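Side-chain contacts in D-3-phosphoglycerate dehydrogenase (Sulfolobus tokodaii, PDB 2EKL), which probably acts as an NAD-dependent D-3-phosphoglycerate dehydrogenase, an oxidoreductase of the D-isomer specific 2-hydroxyacid dehydrogenase family: residues Ile77-Asn81 with Ile82-Glu86; Asp12-Asp15 with Glu16-Lys20; Ile50-Arg53 with Ser54-Val58. All blocks are in the same frame, centred on the assembly; numbering follows the deposited sequence.

Overall arrangement
All three contacts are local and lie where neighbouring strands of the five-stranded parallel sheet run out into loops, two of them reaching the start of the next helix. Contact 2 follows strand 7-10, contact 3 strand 49-52 and contact 1 strand 71-74. Each mixes buried apolar side chains with exposed polar ones. Contacts 1 and 2 both lead into an N-capped helix, whereas contact 3 is mainly apolar, with no direct hydrogen bond between its segments. Contact 3 joins the other two: Asn81 meets Thr56 and Val58, and Asp12 holds Arg53 and Arg55. Contact 1 comes nearest to NAD, through Ile77; contact 2 lies away from the annotated sites.

Contact 1: residues Ile77-Asn81 with Ile82-Glu86; sequences IGLDN and IDTEE
Leu79 and Ile82 close a type I beta turn. Ile82 N donates to Leu79 O at 3.1 Å. The N-H points well at the oxygen (159°), but the donor stands above the carbonyl plane, 60° out of it.

The side chain of Ile82 runs back along Asn81. Its CB lies 3.7 Å from Leu79 O, just past the turn bond. With CG1 anti to the carbonyl carbon (chi1 -59°), the longer branch stays beside the backbone N and so next to Asn81. CG1 meets the amide oxygen of that residue, Asn81 OD1, at 3.7 Å. The tip, Ile82 CD1, bends toward the backbone and sits 3.7 Å from Asn81 O. The two side chains lie side by side and point the same way. Beyond them, Ile82 is buried, with Val52 and Ile72 against it and Val58 as a further neighbour.

Asn81 is buried too, and its polar end is used. Its ND2 donates to Thr56 O in the loop after strand 49-52. A leucine in its place would probably leave the Thr56 carbonyl without this N-H mate and put an apolar tip beside it.

Leu79 CD1 also touches the methyl Thr84 CG2 at 4.0 Å, where the two side chains cross at about a right angle. Asp80 points away and forms a salt bridge with Arg233, while Ile77 touches the bound NAD.

After the turn, Asp83 takes the N-cap position of helix 84-89. Its OD1 accepts from Glu86 N, although the place of that oxygen is less sure. The arrangement is a beta turn followed by an N-capped helix. It links strand 71-74 of the parallel sheet to the next helix, beside the NAD pocket.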
loop_
_atom_site.group_PDB
_atom_site.type_symbol
_atom_site.label_atom_id
_atom_site.label_comp_id
_atom_site.label_asym_id
_atom_site.label_seq_id
_atom_site.Cartn_x
_atom_site.Cartn_y
_atom_site.Cartn_z
ATOM N N ILE A 77 11.544 19.290 7.119
ATOM C CA ILE A 77 12.477 18.410 6.433
ATOM C C ILE A 77 13.168 19.080 5.248
ATOM O O ILE A 77 13.990 18.462 4.576
ATOM C CB ILE A 77 11.753 17.142 5.939
ATOM C CG1 ILE A 77 10.665 17.526 4.932
ATOM C CG2 ILE A 77 11.141 16.403 7.124
ATOM C CD1 ILE A 77 9.869 16.357 4.404
ATOM N N GLY A 78 12.830 20.343 5.002
ATOM C CA GLY A 78 13.428 21.071 3.895
ATOM C C GLY A 78 13.762 22.507 4.251
ATOM O O GLY A 78 13.560 22.928 5.387
ATOM N N LEU A 79 14.262 23.266 3.279
ATOM C CA LEU A 79 14.636 24.660 3.512
ATOM C C LEU A 79 14.200 25.573 2.370
ATOM O O LEU A 79 14.836 26.595 2.112
ATOM C CB LEU A 79 16.154 24.768 3.682
ATOM C CG LEU A 79 16.809 23.964 4.808
ATOM C CD1 LEU A 79 18.319 24.081 4.699
ATOM C CD2 LEU A 79 16.328 24.474 6.159
ATOM N N ASP A 80 13.111 25.215 1.700
ATOM C CA ASP A 80 12.618 26.002 0.573
ATOM C C ASP A 80 12.124 27.404 0.927
ATOM O O ASP A 80 11.969 28.246 0.043
ATOM C CB ASP A 80 11.503 25.244 -0.151
ATOM C CG ASP A 80 11.969 23.912 -0.709
ATOM O OD1 ASP A 80 13.033 23.878 -1.363
ATOM O OD2 ASP A 80 11.268 22.900 -0.502
ATOM N N ASN A 81 11.875 27.661 2.207
ATOM C CA ASN A 81 11.391 28.975 2.618
ATOM C C ASN A 81 12.498 29.823 3.232
ATOM O O ASN A 81 12.239 30.893 3.781
ATOM C CB ASN A 81 10.230 28.824 3.607
ATOM C CG ASN A 81 10.663 28.242 4.939
ATOM O OD1 ASN A 81 11.459 27.306 4.993
ATOM N ND2 ASN A 81 10.124 28.789 6.025
ATOM N N ILE A 82 13.732 29.341 3.127
ATOM C CA ILE A 82 14.895 30.054 3.671
ATOM C C ILE A 82 15.881 30.408 2.581
ATOM O O ILE A 82 16.160 29.608 1.696
ATOM C CB ILE A 82 15.638 29.181 4.671
ATOM C CG1 ILE A 82 14.718 28.786 5.819
ATOM C CG2 ILE A 82 16.810 29.992 5.257
ATOM C CD1 ILE A 82 14.315 29.994 6.668
ATOM N N ASP A 83 16.421 31.620 2.647
ATOM C CA ASP A 83 17.414 32.051 1.673
ATOM C C ASP A 83 18.758 31.568 2.204
ATOM O O ASP A 83 19.505 32.324 2.830
ATOM C CB ASP A 83 17.422 33.573 1.539
ATOM C CG ASP A 83 18.246 34.046 0.356
ATOM O OD1 ASP A 83 19.415 33.622 0.243
ATOM O OD2 ASP A 83 17.726 34.839 -0.461
ATOM N N THR A 84 19.052 30.298 1.956
ATOM C CA THR A 84 20.284 29.679 2.424
ATOM C C THR A 84 21.554 30.359 1.921
ATOM O O THR A 84 22.574 30.371 2.610
ATOM C CB THR A 84 20.320 28.190 2.039
ATOM O OG1 THR A 84 20.149 28.056 0.623
ATOM C CG2 THR A 84 19.202 27.436 2.749
ATOM N N GLU A 85 21.499 30.923 0.720
ATOM C CA GLU A 85 22.665 31.602 0.170
ATOM C C GLU A 85 22.983 32.853 0.981
ATOM O O GLU A 85 24.122 33.055 1.407
ATOM C CB GLU A 85 22.438 31.958 -1.305
ATOM C CG GLU A 85 20.990 32.226 -1.697
ATOM C CD GLU A 85 20.107 30.998 -1.547
ATOM O OE1 GLU A 85 20.522 29.910 -2.000
ATOM O OE2 GLU A 85 18.999 31.119 -0.984
ATOM N N GLU A 86 21.973 33.683 1.208
ATOM C CA GLU A 86 22.164 34.902 1.980
ATOM C C GLU A 86 22.612 34.540 3.391
ATOM O O GLU A 86 23.483 35.191 3.967
ATOM C CB GLU A 86 20.864 35.705 2.038
ATOM C CG GLU A 86 21.024 37.083 2.652
ATOM C CD GLU A 86 22.043 37.927 1.909
ATOM O OE1 GLU A 86 21.867 38.129 0.689
ATOM O OE2 GLU A 86 23.020 38.384 2.544
#

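Contact 2: residues Asp12-Asp15 with Glu16-Lys20; sequences DPID and EILIK
Asp15 caps the first turn of the helix by turning one carboxylate oxygen to Ile17 N. Its CG is anti to the backbone N (chi1 -166°), which carries OD1 forward to the helix. OD1 accepts from Ile17 N at 2.8 Å with its anti lone pair, and the bond is nearly straight (167°). This is an Asx turn at an N-cap. The backbone of the same residue adds a weak bond, Leu18 N to Asp15 O at 3.3 Å.

Ile14 supplies the apolar half. Its CG1 lies between the backbone N and the carbonyl carbon (chi1 61°), and the extended branch reaches across the start of the helix. CD1 touches two side chains at the start of the helix. It meets Ile19 CG1 at 3.9 Å and Leu18 CD2 at 4.0 Å. Ile14 crosses both obliquely.

A water bridges the end of Glu16 to the backbone, donating to Glu16 OE1 at 2.6 Å and to Ile14 O at 2.8 Å.

The loop and helix start lie among several elements of the fold. Leu18 reaches Val51 of strand 49-52 on one hand and Thr299 and Thr300 of helix 289-309 on the other. Ile14 also touches Val51, while Ile19 packs on Tyr31 of strand 28-31.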
loop_
_atom_site.group_PDB
_atom_site.type_symbol
_atom_site.label_atom_id
_atom_site.label_comp_id
_atom_site.label_asym_id
_atom_site.label_seq_id
_atom_site.Cartn_x
_atom_site.Cartn_y
_atom_site.Cartn_z
ATOM N N ASP A 12 6.079 30.646 13.913
ATOM C CA ASP A 12 4.997 29.758 13.504
ATOM C C ASP A 12 4.634 28.769 14.599
ATOM O O ASP A 12 5.429 28.503 15.500
ATOM C CB ASP A 12 5.400 28.976 12.252
ATOM C CG ASP A 12 5.656 29.872 11.059
ATOM O OD1 ASP A 12 4.742 30.630 10.677
ATOM O OD2 ASP A 12 6.771 29.811 10.500
ATOM N N PRO A 13 3.414 28.213 14.537
ATOM C CA PRO A 13 2.978 27.240 15.544
ATOM C C PRO A 13 3.878 26.011 15.441
ATOM O O PRO A 13 3.925 25.366 14.398
ATOM C CB PRO A 13 1.544 26.927 15.123
ATOM C CG PRO A 13 1.097 28.193 14.443
ATOM C CD PRO A 13 2.309 28.563 13.627
ATOM N N ILE A 14 4.599 25.686 16.508
ATOM C CA ILE A 14 5.484 24.526 16.471
ATOM C C ILE A 14 5.317 23.612 17.676
ATOM O O ILE A 14 4.639 23.958 18.645
ATOM C CB ILE A 14 6.966 24.942 16.396
ATOM C CG1 ILE A 14 7.339 25.759 17.632
ATOM C CG2 ILE A 14 7.224 25.744 15.125
ATOM C CD1 ILE A 14 8.823 26.003 17.764
ATOM N N ASP A 15 5.945 22.442 17.602
ATOM C CA ASP A 15 5.886 21.459 18.675
ATOM C C ASP A 15 6.411 22.097 19.953
ATOM O O ASP A 15 7.473 22.714 19.954
ATOM C CB ASP A 15 6.734 20.240 18.317
ATOM C CG ASP A 15 6.459 19.053 19.219
ATOM O OD1 ASP A 15 6.639 19.174 20.448
ATOM O OD2 ASP A 15 6.061 17.994 18.695
ATOM N N GLU A 16 5.662 21.939 21.038
ATOM C CA GLU A 16 6.036 22.526 22.318
ATOM C C GLU A 16 7.363 22.015 22.877
ATOM O O GLU A 16 7.964 22.663 23.731
ATOM C CB GLU A 16 4.921 22.291 23.340
ATOM C CG GLU A 16 4.980 23.212 24.551
ATOM C CD GLU A 16 4.812 24.676 24.177
ATOM O OE1 GLU A 16 3.811 25.009 23.507
ATOM O OE2 GLU A 16 5.678 25.495 24.555
ATOM N N ILE A 17 7.824 20.865 22.398
ATOM C CA ILE A 17 9.082 20.308 22.887
ATOM C C ILE A 17 10.246 21.281 22.698
ATOM O O ILE A 17 11.061 21.468 23.604
ATOM C CB ILE A 17 9.424 18.974 22.180
ATOM C CG1 ILE A 17 10.737 18.407 22.731
ATOM C CG2 ILE A 17 9.550 19.192 20.681
ATOM C CD1 ILE A 17 10.713 18.115 24.216
ATOM N N LEU A 18 10.310 21.908 21.526
ATOM C CA LEU A 18 11.379 22.852 21.217
ATOM C C LEU A 18 11.298 24.097 22.095
ATOM O O LEU A 18 12.306 24.548 22.635
ATOM C CB LEU A 18 11.320 23.245 19.734
ATOM C CG LEU A 18 12.481 24.055 19.142
ATOM C CD1 LEU A 18 12.499 23.874 17.627
ATOM C CD2 LEU A 18 12.349 25.525 19.499
ATOM N N ILE A 19 10.097 24.648 22.238
ATOM C CA ILE A 19 9.908 25.840 23.052
ATOM C C ILE A 19 10.237 25.541 24.515
ATOM O O ILE A 19 10.927 26.316 25.178
ATOM C CB ILE A 19 8.456 26.347 22.964
ATOM C CG1 ILE A 19 8.105 26.661 21.509
ATOM C CG2 ILE A 19 8.288 27.592 23.822
ATOM C CD1 ILE A 19 6.667 27.115 21.310
ATOM N N LYS A 20 9.735 24.415 25.007
ATOM C CA LYS A 20 9.973 24.004 26.389
ATOM C C LYS A 20 11.465 23.835 26.656
ATOM O O LYS A 20 11.974 24.271 27.689
ATOM C CB LYS A 20 9.242 22.688 26.672
ATOM C CG LYS A 20 9.628 22.009 27.982
ATOM C CD LYS A 20 8.737 20.803 28.257
ATOM C CE LYS A 20 9.270 19.962 29.411
ATOM N NZ LYS A 20 9.404 20.752 30.666
HETATM O O HOH W 1 3.267 24.519 20.978
#

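Contact 3: residues Ile50-Arg53 with Ser54-Val58; sequences IVVR and SRTKV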
loop_
_atom_site.group_PDB
_atom_site.type_symbol
_atom_site.label_atom_id
_atom_site.label_comp_id
_atom_site.label_asym_id
_atom_site.label_seq_id
_atom_site.Cartn_x
_atom_site.Cartn_y
_atom_site.Cartn_z
ATOM N N ILE A 50 16.001 32.560 15.182
ATOM C CA ILE A 50 14.647 32.619 14.646
ATOM C C ILE A 50 14.260 31.176 14.337
ATOM O O ILE A 50 15.068 30.417 13.802
ATOM C CB ILE A 50 14.554 33.468 13.346
ATOM C CG1 ILE A 50 13.088 33.595 12.919
ATOM C CG2 ILE A 50 15.372 32.828 12.231
ATOM C CD1 ILE A 50 12.875 34.446 11.680
ATOM N N VAL A 51 13.043 30.790 14.707
ATOM C CA VAL A 51 12.567 29.434 14.450
ATOM C C VAL A 51 11.315 29.556 13.595
ATOM O O VAL A 51 10.371 30.248 13.966
ATOM C CB VAL A 51 12.228 28.695 15.762
ATOM C CG1 VAL A 51 11.840 27.255 15.462
ATOM C CG2 VAL A 51 13.424 28.734 16.703
ATOM N N VAL A 52 11.315 28.889 12.446
ATOM C CA VAL A 52 10.175 28.988 11.546
ATOM C C VAL A 52 9.708 27.619 11.046
ATOM O O VAL A 52 10.420 26.614 11.222
ATOM C CB VAL A 52 10.574 29.858 10.353
ATOM C CG1 VAL A 52 11.164 31.177 10.848
ATOM C CG2 VAL A 52 11.599 29.136 9.500
ATOM N N ARG A 53 8.477 27.608 10.558
ATOM C CA ARG A 53 8.173 26.333 10.024
ATOM C C ARG A 53 8.085 26.517 8.543
ATOM O O ARG A 53 9.062 26.471 7.805
ATOM C CB ARG A 53 6.807 25.860 10.574
ATOM C CG ARG A 53 6.920 24.523 11.312
ATOM C CD ARG A 53 5.644 23.643 11.212
ATOM N NE ARG A 53 4.408 24.450 11.176
ATOM C CZ ARG A 53 3.229 23.824 11.047
ATOM N NH1 ARG A 53 3.158 22.514 10.810
ATOM N NH2 ARG A 53 2.130 24.501 11.340
ATOM N N SER A 54 6.855 26.838 8.107
ATOM C CA SER A 54 6.673 27.024 6.681
ATOM C C SER A 54 5.844 28.438 6.069
ATOM O O SER A 54 6.179 29.131 5.109
ATOM C CB SER A 54 5.690 25.970 5.728
ATOM O OG SER A 54 5.500 26.183 4.341
ATOM N N ARG A 55 4.889 28.799 6.922
ATOM C CA ARG A 55 4.149 30.049 6.773
ATOM C C ARG A 55 5.071 31.260 6.650
ATOM O O ARG A 55 4.853 32.132 5.810
ATOM C CB ARG A 55 3.210 30.246 7.965
ATOM C CG ARG A 55 2.224 31.395 7.806
ATOM C CD ARG A 55 1.447 31.622 9.096
ATOM N NE ARG A 55 2.291 32.179 10.150
ATOM C CZ ARG A 55 2.546 33.477 10.300
ATOM N NH1 ARG A 55 2.017 34.360 9.463
ATOM N NH2 ARG A 55 3.333 33.892 11.285
ATOM N N THR A 56 6.100 31.306 7.491
ATOM C CA THR A 56 7.049 32.415 7.493
ATOM C C THR A 56 8.175 32.226 6.483
ATOM O O THR A 56 8.796 31.168 6.422
ATOM C CB THR A 56 7.673 32.597 8.891
ATOM O OG1 THR A 56 6.637 32.883 9.839
ATOM C CG2 THR A 56 8.686 33.741 8.883
ATOM N N LYS A 57 8.439 33.265 5.696
ATOM C CA LYS A 57 9.494 33.214 4.693
ATOM C C LYS A 57 10.709 34.020 5.138
ATOM O O LYS A 57 10.630 35.238 5.308
ATOM C CB LYS A 57 8.977 33.753 3.357
ATOM C CG LYS A 57 7.839 32.935 2.758
ATOM C CD LYS A 57 8.247 31.478 2.561
ATOM C CE LYS A 57 7.153 30.679 1.867
ATOM N NZ LYS A 57 5.879 30.682 2.635
ATOM N N VAL A 58 11.830 33.333 5.328
ATOM C CA VAL A 58 13.063 33.983 5.751
ATOM C C VAL A 58 13.838 34.408 4.510
ATOM O O VAL A 58 14.839 33.794 4.141
ATOM C CB VAL A 58 13.927 33.033 6.611
ATOM C CG1 VAL A 58 15.155 33.764 7.132
ATOM C CG2 VAL A 58 13.099 32.498 7.772
HETATM O O HOH W 2 3.936 26.820 9.549
#
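This is a local apolar contact at the end of a strand, where Ile50 and Val52 meet Thr56 and Val58 as the chain folds back. Strand 49-52 is the middle strand of the five-stranded parallel sheet. The strand order 2-1-3-4-5 is that of a flavodoxin-like fold, as in the substrate-binding domain of this dehydrogenase family. The loop that follows leads to helix 60-65.

Val52 carries most of the packing. Its CG1 is anti to the carbonyl carbon (chi1 -52°), which turns this methyl to the returning loop. It meets Val58 CG2 at 3.9 Å and Thr56 CG2 at 4.1 Å. Val52 CG2 also approaches the same methyl, Val58 CG2, at 4.1 Å, so both methyls of Val52 face it. The valines cross at a slant, and Val52 and Thr56 at about a right angle. Ile50 adds a looser touch, its CD1 lying 4.4 Å from Val58 CG2. Val58 also packs on Ile72 of strand 71-74.

Thr56 divides its two branches. Its methyl joins the apolar group, while OG1 is hydrogen-bonded to Thr11 OG1 after the neighbouring strand 7-10.

The rest of the loop is polar. Arg55 leaves the contact to form a salt bridge with Asp12. Asp12 also accepts from Arg53 N, so one carboxylate holds the side chain of Arg55 and the backbone of Arg53. A water accepts from Ser54 N at 3.3 Å and, weakly, from Arg53 NE at 2.9 Å.

Lys57 points away from the strand and curls back over its own loop. Its NZ donates to Ser54 O at 2.9 Å, with a C=O...N angle of 158° and the donor tilted 15° from the carbonyl plane.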